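Side-chain contacts in ubiquinol-cytochrome C chaperone (Brucella abortus NCTC 8038, PDB 6RWT), which probably acts, like its mitochondrial homolog Cbp3, as an assembly chaperone that binds newly made cytochrome b on the way to respiratory complex III: residues A[16-19]-A[20-24]; A[106-109]-A[110-114]. All coordinates share one frame; numbering follows the deposited sequence.

Contact 1: residues A[16-19]-A[20-24]; sequences IVLR and VYEVI
Two successive turns of helix 2-28, the long N-terminal helix of this all-helical chaperone, meet here through i to i+4 pairs: Ile16 with Val20, Val17 with Tyr21, Leu18 with Glu22 and Arg19 with Val23. Each pair carries a main-chain hydrogen bond. The straightest runs from Val20 N to Ile16 O at 2.9 Å, with an N-H...O angle of 169°; the last, Val23 N to Arg19 O at 3.1 Å, is bent to 158°. Side chain meets side chain in two of these pairs. Ile16 CG2 and Val20 CG2 meet as methyls at 4.2 Å, and the same Val20 methyl lies 3.3 Å from Ile16 O. Leu18 and Glu22 cross obliquely: Leu18 CD1 sits 3.6 Å from Glu22 OE2, while Glu22 CG packs 3.2 Å from Leu18 O. Glu22 gets there because its CG stands anti to the carbonyl carbon (chi1 -71°), which turns the extended chain back along the preceding turn. In one of two conformers Arg19 may run back so that Ile16 CA lies over one guanidinium face, toward its rim, with NH2 in a weak hydrogen bond to Ala169 O. Tyr21 OH is hydrogen-bonded to Asp82. Val20 and Tyr21 also touch helix 66-89. The chemistry is therefore two-sided: aliphatic groups and a tyrosine hydroxyl bonded to Asp82 face the neighbouring helices, while the exposed Leu18-Glu22 pair is a van der Waals contact in which the leucine methyl lies against one carboxylate oxygen.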
ATOM      1  N   ILE A  16       9.935   4.311 -14.095  1.00 20.90           N
ATOM      2  CA  ILE A  16       8.559   4.498 -13.582  1.00 21.90           C
ATOM      3  C   ILE A  16       8.293   3.670 -12.314  1.00 20.95           C
ATOM      4  O   ILE A  16       7.752   4.186 -11.334  1.00 21.54           O
ATOM      5  CB  ILE A  16       7.505   4.196 -14.682  1.00 21.83           C
ATOM      6  CG1 ILE A  16       7.559   5.288 -15.768  1.00 22.77           C
ATOM      7  CG2 ILE A  16       6.085   4.087 -14.116  1.00 22.99           C
ATOM      8  CD1 ILE A  16       6.868   4.915 -17.062  1.00 23.51           C
ATOM      9  N   VAL A  17       8.677   2.394 -12.332  1.00 19.75           N
ATOM     10  CA  VAL A  17       8.481   1.511 -11.171  1.00 19.97           C
ATOM     11  C   VAL A  17       9.223   2.069  -9.939  1.00 20.01           C
ATOM     12  O   VAL A  17       8.663   2.120  -8.843  1.00 20.00           O
ATOM     13  CB  VAL A  17       8.919   0.056 -11.480  1.00 20.66           C
ATOM     14  CG1 VAL A  17       8.933  -0.803 -10.225  1.00 20.77           C
ATOM     15  CG2 VAL A  17       7.999  -0.569 -12.526  1.00 21.26           C
ATOM     16  N   LEU A  18      10.464   2.508 -10.133  1.00 20.75           N
ATOM     17  CA  LEU A  18      11.250   3.082  -9.045  1.00 22.21           C
ATOM     18  C   LEU A  18      10.591   4.336  -8.470  1.00 21.59           C
ATOM     19  O   LEU A  18      10.489   4.465  -7.235  1.00 22.08           O
ATOM     20  CB  LEU A  18      12.682   3.393  -9.493  1.00 24.23           C
ATOM     21  CG  LEU A  18      13.623   4.052  -8.478  1.00 27.76           C
ATOM     22  CD1 LEU A  18      13.818   3.172  -7.250  1.00 29.09           C
ATOM     23  CD2 LEU A  18      14.957   4.360  -9.139  1.00 29.45           C
ATOM     24  N   ARG A  19      10.140   5.260  -9.322  0.50 22.48           N
ATOM     25  CA  ARG A  19       9.545   6.498  -8.785  0.50 22.91           C
ATOM     26  C   ARG A  19       8.196   6.250  -8.112  0.50 21.64           C
ATOM     27  O   ARG A  19       7.933   6.818  -7.048  0.50 21.91           O
ATOM     28  CB  ARG A  19       9.472   7.663  -9.787  0.50 25.88           C
ATOM     29  CG  ARG A  19       9.085   7.380 -11.219  0.50 28.56           C
ATOM     30  CD  ARG A  19       9.744   8.456 -12.074  0.50 31.27           C
ATOM     31  NE  ARG A  19       9.888   8.144 -13.496  0.50 33.45           N
ATOM     32  CZ  ARG A  19       8.981   8.452 -14.416  0.50 33.86           C
ATOM     33  NH1 ARG A  19       9.195   8.155 -15.684  0.50 35.12           N
ATOM     34  NH2 ARG A  19       7.853   9.047 -14.062  0.50 34.33           N
ATOM     35  N   VAL A  20       7.365   5.388  -8.700  1.00 20.75           N
ATOM     36  CA  VAL A  20       6.070   5.032  -8.076  1.00 19.36           C
ATOM     37  C   VAL A  20       6.284   4.377  -6.700  1.00 19.23           C
ATOM     38  O   VAL A  20       5.667   4.795  -5.711  1.00 19.24           O
ATOM     39  CB  VAL A  20       5.209   4.133  -9.010  1.00 20.33           C
ATOM     40  CG1 VAL A  20       3.998   3.536  -8.295  1.00 20.30           C
ATOM     41  CG2 VAL A  20       4.741   4.919 -10.224  1.00 20.22           C
ATOM     42  N   TYR A  21       7.183   3.391  -6.628  1.00 18.80           N
ATOM     43  CA  TYR A  21       7.457   2.704  -5.356  1.00 18.69           C
ATOM     44  C   TYR A  21       7.993   3.684  -4.285  1.00 18.13           C
ATOM     45  O   TYR A  21       7.576   3.635  -3.113  1.00 18.63           O
ATOM     46  CB  TYR A  21       8.391   1.475  -5.554  1.00 18.61           C
ATOM     47  CG  TYR A  21       8.344   0.537  -4.369  1.00 18.83           C
ATOM     48  CD1 TYR A  21       7.266  -0.333  -4.185  1.00 18.97           C
ATOM     49  CD2 TYR A  21       9.339   0.546  -3.406  1.00 19.01           C
ATOM     50  CE1 TYR A  21       7.192  -1.164  -3.074  1.00 19.78           C
ATOM     51  CE2 TYR A  21       9.278  -0.293  -2.294  1.00 19.40           C
ATOM     52  CZ  TYR A  21       8.200  -1.147  -2.133  1.00 18.13           C
ATOM     53  OH  TYR A  21       8.116  -1.976  -1.029  1.00 19.35           O
ATOM     54  N   GLU A  22       8.885   4.593  -4.690  1.00 19.57           N
ATOM     55  CA  GLU A  22       9.425   5.600  -3.765  1.00 20.91           C
ATOM     56  C   GLU A  22       8.360   6.560  -3.212  1.00 19.44           C
ATOM     57  O   GLU A  22       8.403   6.906  -2.024  1.00 19.97           O
ATOM     58  CB  GLU A  22      10.605   6.349  -4.403  1.00 24.68           C
ATOM     59  CG  GLU A  22      11.826   5.444  -4.517  1.00 29.40           C
ATOM     60  CD  GLU A  22      13.060   6.118  -5.086  1.00 36.48           C
ATOM     61  OE1 GLU A  22      12.943   7.072  -5.883  1.00 43.34           O
ATOM     62  OE2 GLU A  22      14.168   5.661  -4.743  1.00 44.01           O
ATOM     63  N   VAL A  23       7.390   6.941  -4.047  1.00 19.44           N
ATOM     64  CA  VAL A  23       6.247   7.751  -3.585  1.00 20.29           C
ATOM     65  C   VAL A  23       5.413   7.003  -2.534  1.00 18.49           C
ATOM     66  O   VAL A  23       5.018   7.591  -1.512  1.00 18.91           O
ATOM     67  CB  VAL A  23       5.349   8.233  -4.752  1.00 21.56           C
ATOM     68  CG1 VAL A  23       4.067   8.894  -4.249  1.00 21.52           C
ATOM     69  CG2 VAL A  23       6.104   9.231  -5.623  1.00 22.85           C
ATOM     70  N   ILE A  24       5.157   5.717  -2.783  1.00 18.99           N
ATOM     71  CA  ILE A  24       4.384   4.876  -1.850  1.00 17.77           C
ATOM     72  C   ILE A  24       5.119   4.760  -0.500  1.00 17.20           C
ATOM     73  O   ILE A  24       4.509   4.950   0.565  1.00 17.82           O
ATOM     74  CB  ILE A  24       4.087   3.478  -2.461  1.00 17.00           C
ATOM     75  CG1 ILE A  24       3.222   3.619  -3.717  1.00 17.64           C
ATOM     76  CG2 ILE A  24       3.382   2.577  -1.449  1.00 18.15           C
ATOM     77  CD1 ILE A  24       3.050   2.351  -4.533  1.00 17.35           C
TER

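Contact 2: residues A[106-109]-A[110-114]; sequences RMFY and GRVGA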
ATOM      1  N   ARG A 106      -0.691 -14.438   1.621  1.00 23.13           N
ATOM      2  CA  ARG A 106      -2.006 -14.620   2.253  1.00 23.82           C
ATOM      3  C   ARG A 106      -2.246 -13.606   3.383  1.00 22.53           C
ATOM      4  O   ARG A 106      -3.365 -13.106   3.524  1.00 23.03           O
ATOM      5  CB  ARG A 106      -2.166 -16.067   2.761  1.00 26.33           C
ATOM      6  CG  ARG A 106      -3.514 -16.406   3.386  1.00 31.58           C
ATOM      7  CD  ARG A 106      -3.653 -17.913   3.598  1.00 39.47           C
ATOM      8  NE  ARG A 106      -4.858 -18.275   4.358  1.00 46.73           N
ATOM      9  CZ  ARG A 106      -5.275 -19.521   4.602  1.00 50.00           C
ATOM     10  NH1 ARG A 106      -6.379 -19.713   5.318  1.00 53.10           N
ATOM     11  NH2 ARG A 106      -4.596 -20.584   4.157  1.00 55.81           N
ATOM     12  N   MET A 107      -1.212 -13.308   4.179  1.00 21.28           N
ATOM     13  CA  MET A 107      -1.312 -12.293   5.255  1.00 21.20           C
ATOM     14  C   MET A 107      -1.650 -10.921   4.664  1.00 19.90           C
ATOM     15  O   MET A 107      -2.491 -10.201   5.214  1.00 20.48           O
ATOM     16  CB  MET A 107      -0.013 -12.228   6.088  1.00 22.56           C
ATOM     17  CG  MET A 107      -0.041 -11.298   7.304  1.00 24.44           C
ATOM     18  SD  MET A 107       1.522 -11.323   8.206  1.00 24.70           S
ATOM     19  CE  MET A 107       2.501 -10.228   7.180  1.00 30.47           C
ATOM     20  N   PHE A 108      -1.014 -10.576   3.543  1.00 19.17           N
ATOM     21  CA  PHE A 108      -1.309  -9.316   2.863  1.00 18.57           C
ATOM     22  C   PHE A 108      -2.729  -9.299   2.277  1.00 18.83           C
ATOM     23  O   PHE A 108      -3.575  -8.512   2.721  1.00 19.81           O
ATOM     24  CB  PHE A 108      -0.270  -8.992   1.766  1.00 18.20           C
ATOM     25  CG  PHE A 108      -0.604  -7.748   0.975  1.00 17.45           C
ATOM     26  CD1 PHE A 108      -0.533  -6.488   1.571  1.00 17.32           C
ATOM     27  CD2 PHE A 108      -1.068  -7.832  -0.329  1.00 18.00           C
ATOM     28  CE1 PHE A 108      -0.867  -5.338   0.859  1.00 17.44           C
ATOM     29  CE2 PHE A 108      -1.408  -6.684  -1.046  1.00 18.08           C
ATOM     30  CZ  PHE A 108      -1.316  -5.430  -0.444  1.00 17.34           C
ATOM     31  N   TYR A 109      -2.998 -10.147   1.294  1.00 19.54           N
ATOM     32  CA  TYR A 109      -4.282 -10.094   0.575  1.00 21.28           C
ATOM     33  C   TYR A 109      -5.503 -10.334   1.478  1.00 21.86           C
ATOM     34  O   TYR A 109      -6.545  -9.688   1.305  1.00 23.53           O
ATOM     35  CB  TYR A 109      -4.286 -11.050  -0.630  1.00 21.95           C
ATOM     36  CG  TYR A 109      -3.375 -10.599  -1.765  1.00 21.95           C
ATOM     37  CD1 TYR A 109      -3.678  -9.466  -2.523  1.00 22.93           C
ATOM     38  CD2 TYR A 109      -2.206 -11.301  -2.081  1.00 21.84           C
ATOM     39  CE1 TYR A 109      -2.844  -9.042  -3.555  1.00 22.68           C
ATOM     40  CE2 TYR A 109      -1.369 -10.886  -3.111  1.00 22.02           C
ATOM     41  CZ  TYR A 109      -1.690  -9.754  -3.849  1.00 23.04           C
ATOM     42  OH  TYR A 109      -0.861  -9.340  -4.882  1.00 25.70           O
ATOM     43  N   GLY A 110      -5.371 -11.235   2.450  1.00 22.39           N
ATOM     44  CA  GLY A 110      -6.457 -11.520   3.387  1.00 24.02           C
ATOM     45  C   GLY A 110      -6.825 -10.362   4.301  1.00 25.27           C
ATOM     46  O   GLY A 110      -8.009 -10.043   4.462  1.00 29.16           O
ATOM     47  N   ARG A 111      -5.818  -9.715   4.883  1.00 21.66           N
ATOM     48  CA  ARG A 111      -6.057  -8.680   5.892  1.00 22.08           C
ATOM     49  C   ARG A 111      -6.429  -7.321   5.299  1.00 20.65           C
ATOM     50  O   ARG A 111      -7.121  -6.551   5.959  1.00 22.49           O
ATOM     51  CB  ARG A 111      -4.859  -8.550   6.839  1.00 21.55           C
ATOM     52  CG  ARG A 111      -4.622  -9.812   7.661  1.00 22.31           C
ATOM     53  CD  ARG A 111      -3.340  -9.781   8.473  1.00 22.49           C
ATOM     54  NE  ARG A 111      -3.402  -8.916   9.656  1.00 23.02           N
ATOM     55  CZ  ARG A 111      -2.571  -7.911   9.945  1.00 21.50           C
ATOM     56  NH1 ARG A 111      -1.585  -7.550   9.119  1.00 21.65           N
ATOM     57  NH2 ARG A 111      -2.743  -7.230  11.078  1.00 22.31           N
ATOM     58  N   VAL A 112      -5.970  -7.016   4.081  1.00 21.88           N
ATOM     59  CA  VAL A 112      -6.328  -5.744   3.422  1.00 21.87           C
ATOM     60  C   VAL A 112      -7.655  -5.810   2.642  1.00 23.20           C
ATOM     61  O   VAL A 112      -8.184  -4.770   2.250  1.00 21.58           O
ATOM     62  CB  VAL A 112      -5.202  -5.170   2.511  1.00 20.86           C
ATOM     63  CG1 VAL A 112      -3.898  -5.014   3.293  1.00 21.11           C
ATOM     64  CG2 VAL A 112      -5.007  -5.991   1.238  1.00 21.70           C
ATOM     65  N   GLY A 113      -8.193  -7.014   2.423  1.00 25.06           N
ATOM     66  CA  GLY A 113      -9.500  -7.179   1.764  1.00 26.68           C
ATOM     67  C   GLY A 113     -10.631  -6.412   2.438  1.00 25.55           C
ATOM     68  O   GLY A 113     -11.495  -5.856   1.757  1.00 27.60           O
ATOM     69  N   ALA A 114     -10.611  -6.367   3.775  1.00 26.90           N
ATOM     70  CA  ALA A 114     -11.576  -5.577   4.545  1.00 28.17           C
ATOM     71  C   ALA A 114     -11.526  -4.085   4.207  1.00 26.18           C
ATOM     72  O   ALA A 114     -12.561  -3.425   4.209  1.00 27.96           O
ATOM     73  CB  ALA A 114     -11.380  -5.784   6.041  1.00 30.54           C
TER
HETATM   74  O   HOH W   1      -1.255  -7.812   6.160  1.00 19.77           O
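Gly110 N meets Arg106 O at 2.9 Å, with an N-H...O angle of 149°, in a bent i to i+4 bond of helix 100-120. One residue on, Arg111 N reaches Met107 O only weakly, at 3.4 Å, and its side chain passes close to the same carbonyl. With chi1 at -64°, Arg111 CG lies beside its own N and comes to 3.3 Å from Met107 O, and the chain runs alongside Met107, pointing the same way. Arg111 CD then touches Met107 CG at 3.8 Å, and a bend at chi3 turns the guanidinium so that a water links it back: the water donates to Met107 O and accepts from Arg111 NH1 at 3.0 Å. Met107 O thus receives two hydrogen bonds, one of them weak. Val112 N follows with a straighter bond to Phe108 O at 3.1 Å. Both methyls of Val112 lie on one side of the Phe108 ring: CG2 is over the face, 4.2 Å from the centroid and 14° off the normal, in a CH-pi contact, while CG1 is displaced toward Phe108 CE1, at 3.9 Å. Gly113 N closes the series with a weak bond to Tyr109 O. Outward, Arg111 NH1 forms a salt bridge with Glu48 of helix 43-61. Met107 and Phe108 both rest on Tyr47 of that helix, the Phe108 ring also meets Phe79 of helix 66-89, and Ala114 touches helix 124-135.

In the fold
From the N terminus, contact 1 comes first, on helix 2-28, and is complete well before contact 2 begins on helix 100-120. The two are in series, neither nested nor crossed, and neither closes a loop, since each joins adjacent turns of one helix. Their centres lie 22 Å apart on opposite sides of the chain's centre, and their nearest atoms are about 9 Å apart. Helices 43-61 and 66-89 lie between them in sequence and are touched from both: Tyr21 and Ile24 of contact 1, and Phe108 of contact 2, pack on each. Contact 1 further meets Ile172 and Tyr174 near the C terminus, whereas contact 2 extends to helix 124-135.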